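PDB 6JKV: PppA from Pseudomonas aeruginosa, which probably acts as a manganese-dependent serine/threonine phosphatase of the PP2C family and regulates the type VI secretion system. Local coordinates for residues Ala54-Val59 with Leu123-Ala128. Sequence-based numbering, arbitrary orientation.
Sequences AGLWVV and LVLLAA
The indole of Trp57 turns the edge of its six-membered ring to strand 123-128: Ala128 CB lies in the ring plane, 3.7 Å from CZ3, and Leu126 crosses close by, its CD2 3.9 Å from CE3. Leu126 O also comes to this edge, 3.1 Å from CE3; the same oxygen accepts the hydrogen bond from Trp57 N. One face of the ring lies over the turn just before its strand, with Gly55 C 3.6 Å above the plane and offset toward the rim. With CG anti to the carbonyl carbon (chi1 -55°), the indole folds back toward Gly55 and reaches Ala128. Tyr29 meets the ring from the other sheet, and NE1 makes a weak hydrogen bond to Ser31 OG.

Strands 56-63 and 120-129 are antiparallel neighbours in one of the two five-stranded sheets of the PP2C beta-sandwich. Trp57 with Leu126 and Val59 with Val124 are hydrogen-bonded pairs, each joined by two backbone bonds; Ala128 N to Gly55 O adds a fifth. Gly55 and Leu56 together face Ala51 in a G1 bulge, where the positive phi of Gly55 (57°) suits a glycine.

The face of the sheet opposite Trp57 carries Leu56, Val58, Leu123, Leu125 and Ala127. Val58 CG2 lies beside Leu125 CB at 3.7 Å, and Leu56 CD1 meets Leu125 CD1 at 4.1 Å. Helices 69-82 and 89-114 cover this side, bringing Leu80 onto Val58 and Leu125, and Leu96 onto Leu125. Beyond Val59, whose CB touches Val124 CG1, strand 56-63 runs on to Asp61, a ligand of both manganese ions.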
loop_
_atom_site.group_PDB
_atom_site.type_symbol
_atom_site.label_atom_id
_atom_site.label_comp_id
_atom_site.label_asym_id
_atom_site.label_seq_id
_atom_site.Cartn_x
_atom_site.Cartn_y
_atom_site.Cartn_z
ATOM N N ALA A 54 2.510 0.574 16.386
ATOM C CA ALA A 54 3.658 1.403 15.950
ATOM C C ALA A 54 3.182 2.574 15.085
ATOM O O ALA A 54 4.050 3.294 14.525
ATOM C CB ALA A 54 4.663 0.552 15.199
ATOM N N GLY A 55 1.866 2.758 14.975
ATOM C CA GLY A 55 1.256 3.749 14.068
ATOM C C GLY A 55 1.675 3.518 12.627
ATOM O O GLY A 55 1.921 4.497 11.940
ATOM N N LEU A 56 1.754 2.260 12.192
ATOM C CA LEU A 56 2.299 1.891 10.863
ATOM C C LEU A 56 1.339 0.946 10.154
ATOM O O LEU A 56 0.892 -0.039 10.774
ATOM C CB LEU A 56 3.662 1.215 11.013
ATOM C CG LEU A 56 4.402 0.985 9.695
ATOM C CD1 LEU A 56 4.631 2.297 8.965
ATOM C CD2 LEU A 56 5.731 0.290 9.949
ATOM N N TRP A 57 1.052 1.247 8.892
ATOM C CA TRP A 57 0.201 0.402 8.020
ATOM C C TRP A 57 0.831 0.354 6.636
ATOM O O TRP A 57 1.157 1.416 6.099
ATOM C CB TRP A 57 -1.229 0.935 7.991
ATOM C CG TRP A 57 -1.789 1.069 9.370
ATOM C CD1 TRP A 57 -2.400 0.097 10.103
ATOM C CD2 TRP A 57 -1.758 2.240 10.199
ATOM N NE1 TRP A 57 -2.762 0.586 11.329
ATOM C CE2 TRP A 57 -2.391 1.904 11.410
ATOM C CE3 TRP A 57 -1.273 3.538 10.029
ATOM C CZ2 TRP A 57 -2.553 2.824 12.445
ATOM C CZ3 TRP A 57 -1.434 4.447 11.052
ATOM C CH2 TRP A 57 -2.057 4.091 12.244
ATOM N N VAL A 58 1.006 -0.849 6.107
ATOM C CA VAL A 58 1.783 -1.072 4.865
ATOM C C VAL A 58 0.995 -2.035 3.986
ATOM O O VAL A 58 0.446 -3.013 4.516
ATOM C CB VAL A 58 3.194 -1.606 5.174
ATOM C CG1 VAL A 58 3.954 -1.926 3.897
ATOM C CG2 VAL A 58 3.988 -0.638 6.044
ATOM N N VAL A 59 0.951 -1.746 2.689
ATOM C CA VAL A 59 0.571 -2.721 1.637
ATOM C C VAL A 59 1.677 -2.730 0.577
ATOM O O VAL A 59 2.109 -1.647 0.164
ATOM C CB VAL A 59 -0.799 -2.388 1.038
ATOM C CG1 VAL A 59 -1.100 -3.264 -0.171
ATOM C CG2 VAL A 59 -1.903 -2.500 2.080
ATOM N N LEU A 123 5.150 -0.367 -2.977
ATOM C CA LEU A 123 4.921 -0.084 -1.552
ATOM C C LEU A 123 3.974 1.096 -1.422
ATOM O O LEU A 123 4.120 2.046 -2.182
ATOM C CB LEU A 123 6.249 0.216 -0.856
ATOM C CG LEU A 123 6.074 0.654 0.593
ATOM C CD1 LEU A 123 6.904 -0.205 1.523
ATOM C CD2 LEU A 123 6.387 2.128 0.763
ATOM N N VAL A 124 3.055 1.009 -0.467
ATOM C CA VAL A 124 2.305 2.177 0.060
ATOM C C VAL A 124 2.225 1.995 1.572
ATOM O O VAL A 124 1.833 0.905 2.026
ATOM C CB VAL A 124 0.919 2.329 -0.600
ATOM C CG1 VAL A 124 0.067 1.083 -0.461
ATOM C CG2 VAL A 124 0.179 3.536 -0.055
ATOM N N LEU A 125 2.641 3.004 2.323
ATOM C CA LEU A 125 2.550 2.969 3.796
ATOM C C LEU A 125 1.900 4.266 4.265
ATOM O O LEU A 125 1.934 5.269 3.533
ATOM C CB LEU A 125 3.923 2.706 4.433
ATOM C CG LEU A 125 4.946 3.840 4.451
ATOM C CD1 LEU A 125 4.795 4.715 5.688
ATOM C CD2 LEU A 125 6.359 3.271 4.396
ATOM N N LEU A 126 1.258 4.182 5.426
ATOM C CA LEU A 126 0.795 5.347 6.207
ATOM C C LEU A 126 1.358 5.199 7.619
ATOM O O LEU A 126 1.222 4.118 8.204
ATOM C CB LEU A 126 -0.734 5.394 6.194
ATOM C CG LEU A 126 -1.374 6.402 7.144
ATOM C CD1 LEU A 126 -1.290 7.802 6.559
ATOM C CD2 LEU A 126 -2.816 6.023 7.451
ATOM N N ALA A 127 2.005 6.243 8.122
ATOM C CA ALA A 127 2.496 6.318 9.510
ATOM C C ALA A 127 1.819 7.507 10.180
ATOM O O ALA A 127 1.768 8.584 9.555
ATOM C CB ALA A 127 3.993 6.450 9.529
ATOM N N ALA A 128 1.290 7.306 11.382
ATOM C CA ALA A 128 0.493 8.319 12.097
ATOM C C ALA A 128 1.059 8.513 13.499
ATOM O O ALA A 128 1.479 7.524 14.127
ATOM C CB ALA A 128 -0.964 7.922 12.137
#